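Local atomic coordinates of phosphodiesterase (Candida albicans, PDB entry 6CPU), a protein that belongs to the phosphodiesterase family and binds a zinc ion in a mainly helical domain of the HD type. Residues H27-L32 and S88-F93; F33-T38 and T96-L101. All coordinates share one frame; numbering follows the deposited sequence.

Contact 1: residues H27-L32 and S88-F93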
loop_
_atom_site.group_PDB
_atom_site.type_symbol
_atom_site.label_atom_id
_atom_site.label_comp_id
_atom_site.label_asym_id
_atom_site.label_seq_id
_atom_site.Cartn_x
_atom_site.Cartn_y
_atom_site.Cartn_z
ATOM N N HIS A 27 -12.837 13.708 -17.361
ATOM C CA HIS A 27 -11.527 13.512 -17.965
ATOM C C HIS A 27 -10.381 14.062 -17.088
ATOM O O HIS A 27 -9.298 13.450 -16.998
ATOM C CB HIS A 27 -11.481 14.093 -19.374
ATOM C CG HIS A 27 -12.216 13.271 -20.389
ATOM N ND1 HIS A 27 -12.779 13.820 -21.523
ATOM C CD2 HIS A 27 -12.476 11.944 -20.445
ATOM C CE1 HIS A 27 -13.347 12.865 -22.235
ATOM N NE2 HIS A 27 -13.181 11.718 -21.603
ATOM N N LEU A 28 -10.621 15.194 -16.430
ATOM C CA LEU A 28 -9.660 15.745 -15.457
ATOM C C LEU A 28 -9.397 14.747 -14.307
ATOM O O LEU A 28 -8.242 14.486 -13.946
ATOM C CB LEU A 28 -10.172 17.081 -14.908
ATOM C CG LEU A 28 -9.151 17.946 -14.170
ATOM C CD1 LEU A 28 -9.538 19.425 -14.216
ATOM C CD2 LEU A 28 -9.005 17.501 -12.727
ATOM N N ILE A 29 -10.464 14.165 -13.773
ATOM C CA ILE A 29 -10.352 13.149 -12.706
ATOM C C ILE A 29 -9.533 11.940 -13.182
ATOM O O ILE A 29 -8.665 11.449 -12.456
ATOM C CB ILE A 29 -11.737 12.706 -12.195
ATOM C CG1 ILE A 29 -12.389 13.839 -11.395
ATOM C CG2 ILE A 29 -11.630 11.490 -11.292
ATOM C CD1 ILE A 29 -13.867 13.618 -11.114
ATOM N N CYS A 30 -9.774 11.493 -14.412
ATOM C CA CYS A 30 -9.052 10.335 -14.941
ATOM C C CYS A 30 -7.559 10.621 -15.064
ATOM O O CYS A 30 -6.736 9.753 -14.788
ATOM C CB CYS A 30 -9.622 9.901 -16.277
ATOM S SG CYS A 30 -11.250 9.149 -16.126
ATOM N N HIS A 31 -7.216 11.836 -15.473
ATOM C CA HIS A 31 -5.822 12.285 -15.514
ATOM C C HIS A 31 -5.184 12.177 -14.125
ATOM O O HIS A 31 -4.042 11.720 -13.995
ATOM C CB HIS A 31 -5.794 13.728 -16.025
ATOM C CG HIS A 31 -4.450 14.376 -16.004
ATOM N ND1 HIS A 31 -3.492 14.137 -16.965
ATOM C CD2 HIS A 31 -3.923 15.301 -15.172
ATOM C CE1 HIS A 31 -2.426 14.875 -16.715
ATOM N NE2 HIS A 31 -2.659 15.586 -15.629
ATOM N N LEU A 32 -5.926 12.600 -13.096
ATOM C CA LEU A 32 -5.426 12.561 -11.723
ATOM C C LEU A 32 -5.252 11.134 -11.230
ATOM O O LEU A 32 -4.254 10.850 -10.592
ATOM C CB LEU A 32 -6.347 13.337 -10.778
ATOM C CG LEU A 32 -6.433 14.835 -11.035
ATOM C CD1 LEU A 32 -7.447 15.405 -10.076
ATOM C CD2 LEU A 32 -5.087 15.520 -10.867
ATOM N N SER A 88 -15.085 20.348 -5.515
ATOM C CA SER A 88 -14.025 20.703 -4.601
ATOM C C SER A 88 -13.843 19.632 -3.514
ATOM O O SER A 88 -12.707 19.264 -3.184
ATOM C CB SER A 88 -14.340 22.068 -3.984
ATOM O OG SER A 88 -13.343 22.481 -3.081
ATOM N N LEU A 89 -14.954 19.139 -2.971
ATOM C CA LEU A 89 -14.935 18.063 -1.983
ATOM C C LEU A 89 -14.288 16.801 -2.556
ATOM O O LEU A 89 -13.443 16.172 -1.889
ATOM C CB LEU A 89 -16.357 17.750 -1.503
ATOM C CG LEU A 89 -16.561 16.582 -0.534
ATOM C CD1 LEU A 89 -15.713 16.772 0.705
ATOM C CD2 LEU A 89 -18.033 16.436 -0.156
ATOM N N LEU A 90 -14.668 16.459 -3.787
ATOM C CA LEU A 90 -14.109 15.296 -4.472
ATOM C C LEU A 90 -12.569 15.393 -4.599
ATOM O O LEU A 90 -11.858 14.458 -4.265
ATOM C CB LEU A 90 -14.748 15.146 -5.849
ATOM C CG LEU A 90 -14.575 13.809 -6.591
ATOM C CD1 LEU A 90 -15.715 13.580 -7.584
ATOM C CD2 LEU A 90 -13.242 13.728 -7.318
ATOM N N ILE A 91 -12.078 16.517 -5.099
ATOM C CA ILE A 91 -10.642 16.739 -5.287
ATOM C C ILE A 91 -9.905 16.740 -3.938
ATOM O O ILE A 91 -8.875 16.076 -3.778
ATOM C CB ILE A 91 -10.398 18.071 -6.049
ATOM C CG1 ILE A 91 -10.872 17.977 -7.513
ATOM C CG2 ILE A 91 -8.942 18.489 -6.010
ATOM C CD1 ILE A 91 -10.313 16.800 -8.300
ATOM N N GLN A 92 -10.433 17.490 -2.976
ATOM C CA GLN A 92 -9.843 17.574 -1.641
ATOM C C GLN A 92 -9.658 16.194 -0.984
ATOM O O GLN A 92 -8.624 15.930 -0.352
ATOM C CB GLN A 92 -10.734 18.458 -0.768
ATOM C CG GLN A 92 -10.133 18.932 0.531
ATOM C CD GLN A 92 -11.137 19.690 1.390
ATOM O OE1 GLN A 92 -12.340 19.389 1.397
ATOM N NE2 GLN A 92 -10.651 20.670 2.122
ATOM N N PHE A 93 -10.668 15.335 -1.100
ATOM C CA PHE A 93 -10.674 14.047 -0.416
ATOM C C PHE A 93 -9.949 12.971 -1.203
ATOM O O PHE A 93 -9.060 12.305 -0.675
ATOM C CB PHE A 93 -12.097 13.553 -0.120
ATOM C CG PHE A 93 -12.125 12.240 0.624
ATOM C CD1 PHE A 93 -11.831 12.198 1.976
ATOM C CD2 PHE A 93 -12.406 11.059 -0.032
ATOM C CE1 PHE A 93 -11.828 10.999 2.663
ATOM C CE2 PHE A 93 -12.410 9.851 0.644
ATOM C CZ PHE A 93 -12.133 9.824 2.001
#

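Contact 2: residues F33-T38 and T96-L101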
loop_
_atom_site.group_PDB
_atom_site.type_symbol
_atom_site.label_atom_id
_atom_site.label_comp_id
_atom_site.label_asym_id
_atom_site.label_seq_id
_atom_site.Cartn_x
_atom_site.Cartn_y
_atom_site.Cartn_z
ATOM N N PHE A 33 -6.215 10.243 -11.512
ATOM C CA PHE A 33 -6.109 8.828 -11.072
ATOM C C PHE A 33 -4.849 8.154 -11.622
ATOM O O PHE A 33 -4.256 7.314 -10.943
ATOM C CB PHE A 33 -7.337 8.003 -11.464
ATOM C CG PHE A 33 -8.475 8.060 -10.471
ATOM C CD1 PHE A 33 -8.294 7.700 -9.140
ATOM C CD2 PHE A 33 -9.751 8.432 -10.885
ATOM C CE1 PHE A 33 -9.348 7.744 -8.243
ATOM C CE2 PHE A 33 -10.802 8.460 -9.996
ATOM C CZ PHE A 33 -10.609 8.116 -8.676
ATOM N N LYS A 34 -4.451 8.522 -12.843
ATOM C CA LYS A 34 -3.313 7.891 -13.511
ATOM C C LYS A 34 -1.955 8.319 -12.961
ATOM O O LYS A 34 -0.953 7.645 -13.212
ATOM C CB LYS A 34 -3.371 8.138 -15.025
ATOM C CG LYS A 34 -4.424 7.275 -15.697
ATOM C CD LYS A 34 -4.326 7.274 -17.210
ATOM C CE LYS A 34 -4.880 8.543 -17.806
ATOM N NZ LYS A 34 -5.099 8.362 -19.272
ATOM N N LYS A 35 -1.920 9.404 -12.188
ATOM C CA LYS A 35 -0.662 9.889 -11.609
ATOM C C LYS A 35 0.092 8.877 -10.727
ATOM O O LYS A 35 1.343 8.899 -10.678
ATOM C CB LYS A 35 -0.888 11.213 -10.881
ATOM C CG LYS A 35 -1.153 12.318 -11.892
ATOM C CD LYS A 35 -1.181 13.684 -11.272
ATOM C CE LYS A 35 -1.241 14.745 -12.351
ATOM N NZ LYS A 35 0.089 14.976 -12.973
ATOM N N THR A 36 -0.632 7.968 -10.071
ATOM C CA THR A 36 0.009 6.957 -9.238
ATOM C C THR A 36 0.413 5.676 -10.020
ATOM O O THR A 36 0.723 4.638 -9.420
ATOM C CB THR A 36 -0.851 6.650 -7.995
ATOM O OG1 THR A 36 -2.195 6.346 -8.388
ATOM C CG2 THR A 36 -0.848 7.843 -7.084
ATOM N N SER A 37 0.419 5.752 -11.349
ATOM C CA SER A 37 0.880 4.632 -12.169
ATOM C C SER A 37 2.403 4.606 -12.267
ATOM O O SER A 37 2.974 3.594 -12.694
ATOM C CB SER A 37 0.303 4.710 -13.573
ATOM O OG SER A 37 0.912 5.770 -14.293
ATOM N N THR A 38 3.046 5.708 -11.882
ATOM C CA THR A 38 4.505 5.881 -12.035
ATOM C C THR A 38 5.262 5.373 -10.817
ATOM O O THR A 38 4.658 4.935 -9.821
ATOM C CB THR A 38 4.866 7.369 -12.254
ATOM O OG1 THR A 38 4.695 8.091 -11.026
ATOM C CG2 THR A 38 3.998 8.002 -13.348
ATOM N N THR A 96 -6.022 14.249 -2.274
ATOM C CA THR A 96 -5.225 14.874 -1.220
ATOM C C THR A 96 -3.724 14.664 -1.472
ATOM O O THR A 96 -2.913 15.579 -1.321
ATOM C CB THR A 96 -5.657 14.334 0.190
ATOM O OG1 THR A 96 -4.914 14.999 1.215
ATOM C CG2 THR A 96 -5.451 12.824 0.341
ATOM N N HIS A 97 -3.381 13.464 -1.924
ATOM C CA HIS A 97 -1.992 13.051 -2.141
ATOM C C HIS A 97 -1.248 13.792 -3.254
ATOM O O HIS A 97 -0.038 13.629 -3.372
ATOM C CB HIS A 97 -1.938 11.541 -2.422
ATOM C CG HIS A 97 -2.645 11.129 -3.677
ATOM N ND1 HIS A 97 -4.018 11.015 -3.755
ATOM C CD2 HIS A 97 -2.171 10.773 -4.897
ATOM C CE1 HIS A 97 -4.360 10.647 -4.976
ATOM N NE2 HIS A 97 -3.256 10.451 -5.676
ATOM N N LEU A 98 -1.951 14.605 -4.045
ATOM C CA LEU A 98 -1.367 15.267 -5.216
ATOM C C LEU A 98 -0.988 16.757 -5.113
ATOM O O LEU A 98 -0.709 17.377 -6.145
ATOM C CB LEU A 98 -2.306 15.074 -6.422
ATOM C CG LEU A 98 -2.479 13.634 -6.897
ATOM C CD1 LEU A 98 -3.433 13.592 -8.084
ATOM C CD2 LEU A 98 -1.138 13.023 -7.276
ATOM N N ASN A 99 -0.983 17.333 -3.921
ATOM C CA ASN A 99 -0.505 18.731 -3.714
ATOM C C ASN A 99 -1.232 19.736 -4.600
ATOM O O ASN A 99 -0.604 20.458 -5.374
ATOM C CB ASN A 99 0.993 18.829 -3.957
ATOM C CG ASN A 99 1.748 17.728 -3.275
ATOM O OD1 ASN A 99 1.756 17.648 -2.040
ATOM N ND2 ASN A 99 2.364 16.845 -4.069
ATOM N N ILE A 100 -2.560 19.739 -4.495
ATOM C CA ILE A 100 -3.408 20.529 -5.392
ATOM C C ILE A 100 -3.848 21.841 -4.738
ATOM O O ILE A 100 -4.259 21.846 -3.574
ATOM C CB ILE A 100 -4.653 19.727 -5.818
ATOM C CG1 ILE A 100 -4.258 18.576 -6.751
ATOM C CG2 ILE A 100 -5.680 20.631 -6.484
ATOM C CD1 ILE A 100 -5.306 17.495 -6.911
ATOM N N LEU A 101 -3.748 22.933 -5.495
ATOM C CA LEU A 101 -4.420 24.206 -5.192
ATOM C C LEU A 101 -5.570 24.409 -6.177
ATOM O O LEU A 101 -5.357 24.344 -7.389
ATOM C CB LEU A 101 -3.452 25.366 -5.350
ATOM C CG LEU A 101 -4.015 26.744 -5.006
ATOM C CD1 LEU A 101 -4.526 26.765 -3.569
ATOM C CD2 LEU A 101 -2.951 27.795 -5.209
#

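Contact 1: residues H27-L32 and S88-F93
This is an apolar helix-to-helix contact, buried between two helices that lie side by side on one face of a four-stranded parallel sheet. Residues 27-32 belong to helix 25-34, and residues 88-93 to helix 84-94. Four aliphatic side chains carry it: Ile29 and Leu32 from the first helix, Leu90 and Ile91 from the second. Ile29 and Leu90 meet tip to tip. CD1 of Ile29 faces both methyls of Leu90, 3.8 Å from CD2 and 4.0 Å from CD1. The side chain of Ile29 is extended (chi2 167°), which carries its end methyl out to Leu90. The second pair meets differently. Leu32 and Ile91 cross at about a right angle, with Leu32 CD1 3.6 Å from Ile91 CD1. The Ile91 side chain does not leave its helix aimed at the partner. A bend at chi2 (-53°) brings its CD1 methyl across. The helices are close but not tightly meshed: the nearest pair of CA atoms, Ile29 CA and Ile91 CA, is 8.2 Å apart. The segments bury 146 Å² between them, a modest area, with side-chain methyls making the closest contacts. Two of the four also touch the sheet: Leu32 rests on Leu5 of strand 2-6, as does its neighbour Leu28, and Ile91 touches Ile100 and Met102 of strand 100-103. Ile29 also packs on Ile194. On helix 84-94, Leu89 and Phe93 meet helix 177-193, so this helix fills the layer between that helix and the sheet.

Contact 2: residues F33-T38 and T96-L101
Lys35 lays the aliphatic part of its side chain against Leu98, and Thr36 sets a methyl against the His97 ring. Both contacts join the turn at the end of helix 25-34 to the short link between helix 84-94 and strand 100-103. Lys35 and Leu98 cross at a slant. The lysine CD is 3.9 Å from Leu98 CD1, and the lysine CB is 4.0 Å from Leu98 CD2. The lysine chain is straight through chi2 and chi3, then turns at its last torsion (chi4 -78°). This leads the amine away from the leucine, and NZ forms a salt bridge with Glu3. Thr36 splits its two branches. CG2 approaches the imidazole obliquely, 3.8 Å from His97 NE2 and 3.9 Å from His97 CD2. OG1 is hydrogen-bonded to Asp265, so the polar branch is held outside this contact. His97 takes a chi1 of 64°, with CG between its backbone N and carbonyl carbon. Its ring lies under the next residue: Leu98 CG is 3.3 Å above the ring plane, offset toward the rim. The turn itself is held by Lys34 O, which accepts from Ser37 N and from Ser37 OG. The hydroxyl bond is 2.9 Å from Ser37 OG to Lys34 O. Asn99 and Leu101 then bond by their backbones to Ile46, next in the parallel sheet. The arrangement is that of beta-alpha-beta crossovers, where two chain segments leave their helices beside each other and return to adjacent strands, 46-49 and 100-103.

How the contacts relate
The centres of contacts 1 and 2 are about 9 Å apart, and the two touch. Leu32 CD2 lies 3.8 Å from Leu98 CD1, and Ile91 CG2 lies 3.9 Å from Ile100 CD1. Both contacts use helix 25-34. On the other side, helix 84-94 serves contact 1, and the chain after it, leading into strand 100-103, serves contact 2. The chain order is 27-32, 33-38, 88-93, 96-101, so the contacts alternate. Together they follow two successive crossovers, one through each helix, to strands 46-49 and 100-103. The apolar packing between the helices thus continues through Leu32 and Leu98 to the turns, where polar side chains join in.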